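Local structure of tryptophan--tRNA ligase (Aeropyrum pernix, 3A05) at residues R160-F165 with A188-A193; Y149-R154 with A193-H198; G76-G81 with A107-E112. The protein joins L-tryptophan to tRNA(Trp) at the expense of ATP, giving tryptophyl-tRNA, AMP and diphosphate for protein synthesis. All coordinates share one frame; numbering follows the deposited sequence.

Contact 1: R160-F165 with A188-A193. With TRP (tryptophan), chain B.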
# COMPACT_ATOMS: atom_id res chain seq x y z
N ARG A 160 4.32 6.02 1.96
CA ARG A 160 5.15 6.21 0.74
C ARG A 160 6.19 5.13 0.68
O ARG A 160 6.45 4.56 -0.41
CB ARG A 160 5.81 7.61 0.71
CG ARG A 160 6.55 7.82 -0.63
CD ARG A 160 7.00 9.29 -0.76
NE ARG A 160 5.95 10.28 -0.47
CZ ARG A 160 6.16 11.32 0.32
NH1 ARG A 160 7.37 11.48 0.82
NH2 ARG A 160 5.20 12.20 0.59
N LEU A 161 6.73 4.73 1.83
CA LEU A 161 7.73 3.67 1.76
C LEU A 161 7.15 2.46 1.18
O LEU A 161 7.78 1.72 0.41
CB LEU A 161 8.27 3.34 3.16
CG LEU A 161 9.17 4.45 3.74
CD1 LEU A 161 9.61 4.18 5.18
CD2 LEU A 161 10.38 4.59 2.81
N ILE A 162 5.94 2.16 1.63
CA ILE A 162 5.32 0.92 1.24
C ILE A 162 5.12 0.98 -0.30
O ILE A 162 5.37 0.02 -1.01
CB ILE A 162 3.92 0.77 1.95
CG1 ILE A 162 4.08 0.65 3.48
CG2 ILE A 162 3.21 -0.47 1.39
CD1 ILE A 162 2.76 0.85 4.28
N GLN A 163 4.67 2.10 -0.80
CA GLN A 163 4.45 2.27 -2.29
C GLN A 163 5.75 2.07 -3.04
O GLN A 163 5.80 1.31 -3.99
CB GLN A 163 3.94 3.67 -2.53
CG GLN A 163 2.54 3.86 -2.00
CD GLN A 163 2.07 5.32 -2.18
OE1 GLN A 163 2.58 6.22 -1.53
NE2 GLN A 163 1.10 5.53 -3.07
N LEU A 164 6.82 2.66 -2.53
CA LEU A 164 8.11 2.58 -3.23
C LEU A 164 8.71 1.21 -3.06
O LEU A 164 9.33 0.72 -3.99
CB LEU A 164 9.07 3.71 -2.83
CG LEU A 164 8.61 5.15 -2.97
CD1 LEU A 164 9.69 6.12 -2.51
CD2 LEU A 164 8.11 5.49 -4.39
N PHE A 165 8.49 0.55 -1.91
CA PHE A 165 9.05 -0.79 -1.75
C PHE A 165 8.46 -1.76 -2.70
O PHE A 165 9.10 -2.80 -3.04
CB PHE A 165 8.83 -1.38 -0.35
CG PHE A 165 9.52 -0.65 0.77
CD1 PHE A 165 10.63 0.17 0.55
CD2 PHE A 165 9.12 -0.89 2.10
CE1 PHE A 165 11.28 0.78 1.60
CE2 PHE A 165 9.79 -0.30 3.18
CZ PHE A 165 10.86 0.55 2.94
N ALA A 188 0.91 -7.07 3.42
CA ALA A 188 1.40 -7.21 4.82
C ALA A 188 2.94 -7.21 4.91
O ALA A 188 3.57 -6.62 5.78
CB ALA A 188 0.80 -8.49 5.42
N SER A 189 3.55 -7.93 4.02
CA SER A 189 4.97 -8.02 3.97
C SER A 189 5.65 -6.64 3.75
O SER A 189 6.57 -6.29 4.49
CB SER A 189 5.35 -9.01 2.85
OG SER A 189 6.71 -9.27 2.98
N LEU A 190 5.17 -5.85 2.78
CA LEU A 190 5.73 -4.53 2.57
C LEU A 190 5.50 -3.61 3.75
O LEU A 190 6.35 -2.79 4.06
CB LEU A 190 5.17 -3.85 1.28
CG LEU A 190 5.37 -4.56 -0.09
CD1 LEU A 190 4.75 -3.76 -1.18
CD2 LEU A 190 6.82 -4.79 -0.43
N THR A 191 4.31 -3.68 4.37
CA THR A 191 3.93 -2.77 5.50
C THR A 191 4.81 -3.06 6.71
O THR A 191 5.22 -2.18 7.47
CB THR A 191 2.39 -3.02 5.84
OG1 THR A 191 1.65 -2.72 4.67
CG2 THR A 191 1.84 -2.12 7.04
N GLN A 192 5.10 -4.33 6.89
CA GLN A 192 5.95 -4.70 8.01
C GLN A 192 7.36 -4.20 7.80
O GLN A 192 8.01 -3.80 8.73
CB GLN A 192 5.95 -6.22 8.23
CG GLN A 192 6.92 -6.65 9.38
CD GLN A 192 6.78 -8.15 9.81
OE1 GLN A 192 5.81 -8.82 9.48
NE2 GLN A 192 7.72 -8.64 10.59
N ALA A 193 7.85 -4.20 6.57
CA ALA A 193 9.18 -3.64 6.33
C ALA A 193 9.07 -2.17 6.64
O ALA A 193 10.01 -1.54 7.12
CB ALA A 193 9.62 -3.84 4.78
N TRP B . 3.66 -9.34 11.22
CA TRP B . 3.63 -9.50 12.69
C TRP B . 2.67 -10.66 13.08
O TRP B . 2.69 -11.12 14.20
CB TRP B . 3.25 -8.18 13.36
CG TRP B . 4.18 -7.05 12.95
CD1 TRP B . 3.86 -5.97 12.13
CD2 TRP B . 5.61 -6.90 13.27
NE1 TRP B . 4.97 -5.14 12.00
CE2 TRP B . 6.05 -5.69 12.67
CE3 TRP B . 6.52 -7.64 14.05
CZ2 TRP B . 7.37 -5.21 12.80
CZ3 TRP B . 7.85 -7.16 14.20
CH2 TRP B . 8.26 -5.95 13.56

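Contact 2: Y149-R154 with A193-H198. With TRP (tryptophan), chain B.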
# COMPACT_ATOMS: atom_id res chain seq x y z
N TYR A 149 1.33 2.85 17.55
CA TYR A 149 0.66 3.38 16.39
C TYR A 149 -0.02 2.26 15.71
O TYR A 149 0.37 1.10 15.88
CB TYR A 149 1.65 4.12 15.42
CG TYR A 149 2.61 3.18 14.68
CD1 TYR A 149 2.22 2.52 13.53
CD2 TYR A 149 3.92 2.98 15.14
CE1 TYR A 149 3.10 1.69 12.86
CE2 TYR A 149 4.84 2.13 14.44
CZ TYR A 149 4.42 1.54 13.31
OH TYR A 149 5.16 0.64 12.65
N PHE A 150 -1.02 2.62 14.90
CA PHE A 150 -1.73 1.70 14.02
C PHE A 150 -1.19 1.76 12.60
O PHE A 150 -0.94 2.90 12.06
CB PHE A 150 -3.24 2.09 13.95
CG PHE A 150 -3.99 1.88 15.24
CD1 PHE A 150 -4.51 0.63 15.55
CD2 PHE A 150 -4.15 2.91 16.15
CE1 PHE A 150 -5.22 0.41 16.78
CE2 PHE A 150 -4.88 2.70 17.40
CZ PHE A 150 -5.38 1.43 17.69
N GLN A 151 -1.03 0.59 11.99
CA GLN A 151 -0.58 0.49 10.60
C GLN A 151 -1.48 1.40 9.73
O GLN A 151 -1.00 2.07 8.81
CB GLN A 151 -0.66 -0.93 10.09
CG GLN A 151 0.51 -1.81 10.59
CD GLN A 151 0.44 -3.24 10.10
OE1 GLN A 151 -0.61 -3.73 9.75
NE2 GLN A 151 1.56 -3.92 10.10
N THR A 152 -2.77 1.48 10.10
CA THR A 152 -3.70 2.13 9.22
C THR A 152 -3.79 3.57 9.60
O THR A 152 -4.63 4.29 9.07
CB THR A 152 -5.12 1.49 9.23
OG1 THR A 152 -5.67 1.66 10.52
CG2 THR A 152 -5.11 0.08 8.84
N ASN A 153 -2.96 4.02 10.53
CA ASN A 153 -3.07 5.42 10.89
C ASN A 153 -1.76 6.12 11.11
O ASN A 153 -1.61 6.89 12.06
CB ASN A 153 -3.93 5.63 12.11
CG ASN A 153 -4.57 7.01 12.11
OD1 ASN A 153 -4.97 7.52 11.02
ND2 ASN A 153 -4.68 7.64 13.27
N ARG A 154 -0.79 5.85 10.30
CA ARG A 154 0.58 6.22 10.68
C ARG A 154 1.08 7.39 9.80
O ARG A 154 1.94 8.17 10.24
CB ARG A 154 1.47 4.99 10.58
CG ARG A 154 2.92 5.27 11.04
CD ARG A 154 2.87 5.95 12.47
NE ARG A 154 4.18 5.68 13.06
CZ ARG A 154 4.66 6.35 14.09
NH1 ARG A 154 3.92 7.26 14.66
NH2 ARG A 154 5.91 6.13 14.47
N ALA A 193 7.85 -4.20 6.57
CA ALA A 193 9.18 -3.64 6.33
C ALA A 193 9.07 -2.17 6.64
O ALA A 193 10.01 -1.54 7.12
CB ALA A 193 9.62 -3.84 4.78
N ALA A 194 7.97 -1.56 6.24
CA ALA A 194 7.87 -0.14 6.53
C ALA A 194 7.75 0.11 8.02
O ALA A 194 8.21 1.14 8.57
CB ALA A 194 6.65 0.43 5.81
N ASP A 195 7.04 -0.76 8.72
CA ASP A 195 6.98 -0.55 10.21
C ASP A 195 8.42 -0.43 10.71
O ASP A 195 8.76 0.45 11.49
CB ASP A 195 6.32 -1.76 10.90
CG ASP A 195 4.85 -1.82 10.68
OD1 ASP A 195 4.19 -0.76 10.64
OD2 ASP A 195 4.33 -2.94 10.53
N ILE A 196 9.26 -1.36 10.31
CA ILE A 196 10.66 -1.37 10.79
C ILE A 196 11.51 -0.18 10.34
O ILE A 196 12.23 0.48 11.11
CB ILE A 196 11.29 -2.67 10.33
CG1 ILE A 196 10.63 -3.82 11.09
CG2 ILE A 196 12.79 -2.69 10.63
CD1 ILE A 196 10.92 -5.26 10.44
N LEU A 197 11.40 0.14 9.06
CA LEU A 197 12.30 1.15 8.44
C LEU A 197 11.81 2.55 8.69
O LEU A 197 12.62 3.47 8.77
CB LEU A 197 12.34 0.88 6.93
CG LEU A 197 13.02 -0.44 6.69
CD1 LEU A 197 12.90 -0.80 5.22
CD2 LEU A 197 14.49 -0.40 7.19
N HIS A 198 10.48 2.78 8.78
CA HIS A 198 9.97 4.19 8.75
C HIS A 198 10.46 5.10 9.85
O HIS A 198 10.45 6.36 9.71
CB HIS A 198 8.44 4.26 8.73
CG HIS A 198 7.81 4.14 10.11
ND1 HIS A 198 7.86 2.97 10.85
CD2 HIS A 198 7.17 5.05 10.88
CE1 HIS A 198 7.24 3.16 12.00
NE2 HIS A 198 6.83 4.41 12.06
N TRP B . 3.66 -9.34 11.22
CA TRP B . 3.63 -9.50 12.69
C TRP B . 2.67 -10.66 13.08
O TRP B . 2.69 -11.12 14.20
CB TRP B . 3.25 -8.18 13.36
CG TRP B . 4.18 -7.05 12.95
CD1 TRP B . 3.86 -5.97 12.13
CD2 TRP B . 5.61 -6.90 13.27
NE1 TRP B . 4.97 -5.14 12.00
CE2 TRP B . 6.05 -5.69 12.67
CE3 TRP B . 6.52 -7.64 14.05
CZ2 TRP B . 7.37 -5.21 12.80
CZ3 TRP B . 7.85 -7.16 14.20
CH2 TRP B . 8.26 -5.95 13.56

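Contact 3: G76-G81 with A107-E112. With CD (cadmium ion), chain F; TRP (tryptophan), chain B.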
# COMPACT_ATOMS: atom_id res chain seq x y z
N GLY A 76 6.09 -5.32 16.37
CA GLY A 76 4.67 -5.04 16.30
C GLY A 76 3.85 -6.22 16.80
O GLY A 76 4.39 -7.36 16.95
N PHE A 77 2.55 -6.00 16.97
CA PHE A 77 1.66 -7.10 17.45
C PHE A 77 0.41 -7.19 16.59
O PHE A 77 -0.19 -6.17 16.25
CB PHE A 77 1.21 -6.84 18.90
CG PHE A 77 2.32 -6.84 19.88
CD1 PHE A 77 3.05 -5.70 20.11
CD2 PHE A 77 2.68 -8.04 20.53
CE1 PHE A 77 4.13 -5.71 20.98
CE2 PHE A 77 3.78 -8.07 21.43
CZ PHE A 77 4.48 -6.92 21.68
N MET A 78 0.04 -8.41 16.24
CA MET A 78 -1.25 -8.79 15.68
C MET A 78 -2.38 -8.64 16.73
O MET A 78 -2.34 -9.40 17.71
CB MET A 78 -1.14 -10.27 15.25
CG MET A 78 -2.43 -10.85 14.62
SD MET A 78 -3.12 -9.75 13.31
CE MET A 78 -1.84 -10.00 12.11
N PRO A 79 -3.34 -7.68 16.56
CA PRO A 79 -4.40 -7.54 17.61
C PRO A 79 -5.52 -8.58 17.47
O PRO A 79 -6.61 -8.25 17.03
CB PRO A 79 -4.98 -6.18 17.32
CG PRO A 79 -4.83 -6.02 15.85
CD PRO A 79 -3.55 -6.69 15.49
N SER A 80 -5.21 -9.82 17.82
CA SER A 80 -6.10 -10.95 17.70
C SER A 80 -5.92 -11.79 18.99
O SER A 80 -4.78 -12.06 19.39
CB SER A 80 -5.57 -11.82 16.57
OG SER A 80 -6.56 -12.78 16.24
N GLY A 81 -7.00 -12.22 19.64
CA GLY A 81 -6.88 -13.20 20.75
C GLY A 81 -6.27 -12.55 21.96
O GLY A 81 -6.09 -11.34 21.98
N ALA A 107 4.25 -1.28 16.91
CA ALA A 107 3.24 -1.22 15.89
C ALA A 107 2.06 -2.17 16.20
O ALA A 107 2.25 -3.31 16.61
CB ALA A 107 3.82 -1.61 14.49
N ILE A 108 0.84 -1.65 15.99
CA ILE A 108 -0.33 -2.48 15.93
C ILE A 108 -0.66 -2.82 14.49
O ILE A 108 -0.97 -1.92 13.67
CB ILE A 108 -1.55 -1.78 16.56
CG1 ILE A 108 -1.21 -1.31 17.97
CG2 ILE A 108 -2.77 -2.73 16.51
CD1 ILE A 108 -0.77 -2.46 19.01
N ALA A 109 -0.64 -4.11 14.20
CA ALA A 109 -0.84 -4.62 12.85
C ALA A 109 -2.24 -4.77 12.47
O ALA A 109 -2.59 -5.80 11.98
CB ALA A 109 -0.10 -5.95 12.64
N ASP A 110 -3.03 -3.72 12.61
CA ASP A 110 -4.45 -3.76 12.31
C ASP A 110 -4.78 -3.82 10.80
O ASP A 110 -5.86 -4.36 10.41
CB ASP A 110 -5.12 -2.54 12.95
CG ASP A 110 -4.82 -1.21 12.20
OD1 ASP A 110 -3.64 -0.94 11.86
OD2 ASP A 110 -5.78 -0.43 12.00
N ALA A 111 -3.89 -3.32 9.93
CA ALA A 111 -4.12 -3.53 8.47
C ALA A 111 -3.98 -5.02 8.14
O ALA A 111 -4.79 -5.64 7.40
CB ALA A 111 -3.13 -2.74 7.64
N GLU A 112 -2.92 -5.62 8.66
CA GLU A 112 -2.78 -7.07 8.44
C GLU A 112 -3.94 -7.89 9.09
O GLU A 112 -4.43 -8.85 8.50
CB GLU A 112 -1.47 -7.57 8.96
CG GLU A 112 -1.21 -9.01 8.55
CD GLU A 112 0.05 -9.54 9.19
OE1 GLU A 112 0.85 -8.76 9.78
OE2 GLU A 112 0.25 -10.76 9.05
CD CD F . 2.62 -10.67 9.78
N TRP B . 3.66 -9.34 11.22
CA TRP B . 3.63 -9.50 12.69
C TRP B . 2.67 -10.66 13.08
O TRP B . 2.69 -11.12 14.20
CB TRP B . 3.25 -8.18 13.36
CG TRP B . 4.18 -7.05 12.95
CD1 TRP B . 3.86 -5.97 12.13
CD2 TRP B . 5.61 -6.90 13.27
NE1 TRP B . 4.97 -5.14 12.00
CE2 TRP B . 6.05 -5.69 12.67
CE3 TRP B . 6.52 -7.64 14.05
CZ2 TRP B . 7.37 -5.21 12.80
CZ3 TRP B . 7.85 -7.16 14.20
CH2 TRP B . 8.26 -5.95 13.56
O HOH W 1 3.80 -9.66 7.56

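Contact 1: R160-F165 with A188-A193
The Phe165 ring meets Leu190 O at its edge, in plane, with CD2 3.9 Å from that oxygen. On one face, offset toward the rim, lies Leu161 O of its own helix. Ala193 CB approaches the ring obliquely, 3.9 Å from CE2. This is apolar helix-helix packing, and no hydrogen bond crosses it. Ile162 and Leu190 slant across each other, Ile162 CG2 resting 3.9 Å from Leu190 CB. Ile162 CD1 reaches on to Thr191, whose OG1 is hydrogen-bonded to Met187 O. Gln192 leaves the helix on the other side, where helix 183-197 walls the tryptophan pocket. Its CG stands anti to its own N (chi1 177°), and the extended chain lies over one face of the indole. Gln192 OE1 comes 2.8 Å from the ligand N. An alanine at Gln192 is likely to uncover that indole face and leave the ligand amino group without its neighbouring amide oxygen. The helix segments cross at 126° with axes 8.8 Å apart. Helix 219-231 packs on Phe165 and Ala193 through Leu228, and helix 171-178 reaches Leu190 through Met174. On its far side, helix 156-165 meets the second subunit through Arg160 and Leu164.

Contact 2: Y149-R154 with A193-H198
Tyr149 and Asp195 meet obliquely, the ring presenting its hydroxyl end to the carboxylate. Tyr149 OH donates to Asp195 OD1 at 2.6 Å, coming from above the carboxylate plane. Gln151 crosses Asp195 at about a right angle, yet its amide is nearly coplanar with the carboxylate. Gln151 NE2 donates to Asp195 OD2 at 3.0 Å; the oxygen takes it on its syn lone pair, and the bond is fairly straight at 162°. The same OD2 accepts the indole N-H of the bound tryptophan, with the ligand NE1 2.7 Å away.

His198 comes at Tyr149 from the opposite direction. The two rings form an offset edge-to-face pair, centroids 5.0 Å apart and planes at 75°, with the His198 edge toward the Tyr149 face. With chi1 of 83°, His198 CG sits between its backbone N and carbonyl carbon, which turns the ring back over its own helix. His198 ND1 thus donates to Asp195 O at 2.8 Å. The opposite nitrogen turns to Arg154. Arg154 NE and NH2 both grip His198 NE2, NH2 at 3.1 Å and near the ring plane. The guanidinium stands steeply to the imidazole, and one of its faces lies against Tyr149 CD2. Arg154 NH2 also makes a salt bridge with Glu147. Tyr158 is hydrogen-bonded to Asp195 OD1 and packs edge-to-face with His198.

Both oxygens of the buried Asp195 carboxylate therefore have two partners each, which should fix its rotation. Four donors would probably stabilise it as an anion. His198, giving a proton at ND1 and accepting at NE2, is probably neutral. A carboxylate held in this way is well suited to reading the indole N-H of tryptophan.

Contact 3: G76-G81 with A107-E112
Met78 CE rests 3.5 Å from Glu112 CD, the carboxyl carbon, the two side chains crossing at about a right angle. The bends at chi2 and chi3 of Met78 bring its methyl back toward the carboxylate. Glu112 reaches out extended (chi1 -171°), CG beside its carbonyl carbon, and puts both oxygens on a cadmium ion. Glu112 OE1 is 2.6 Å and OE2 2.5 Å from the metal. The bound tryptophan's N binds the same cadmium at 2.2 Å, and a water is a further, longer ligand. Gly76 N lies over one face of the indole, 3.3 Å from the ligand CE3.

Behind this shell the two strand ends run parallel. Phe77 N donates to Ala107 O at 2.7 Å. Ala109 N donates to Phe77 O at 2.9 Å, an almost straight bond. At Gly76 a side chain would come tight against Ala107 O. On the face that carries Phe77 and Ile108, Pro79, just past the strand and first residue of the HIGH motif, packs its CG on Ile108 CG2. Ala109 then stands at the N-cap position of helix 110-115, which carries Glu112. Gln151 OE1 accepts a bond from Glu112 N, and Asp110 is held by Thr152 and by a salt bridge to Arg121.

The C-terminal strand ends of this beta-alpha-beta unit lie against the substrate, consistent with the Rossmann-fold active site of this synthetase class. An amino nitrogen bound to cadmium probably offers its lone pair, which would make it a neutral amine rather than ammonium. The metal would also offset the negative charge of Glu112.

In the fold
Along the chain contact 3 closes first. Contact 2 then opens at strand 147-150, and contact 1 is nested within the loop that contact 2 closes. Contacts 1 and 2 share helix 183-197 and Ala193, with centres about 9 Å apart. Contacts 2 and 3 have centres about 11 Å apart and meet in one sheet, where strands 103-108 and 147-150 are neighbours. Contacts 1 and 3 are about 16 Å apart between centres. All three reach the bound tryptophan, so sheet and helix 183-197 enclose it from different sides. Gln192 and Gly76 lie over opposite faces of the indole. Contacts 1 and 2 also touch the second subunit, placing the pocket close to the dimer interface.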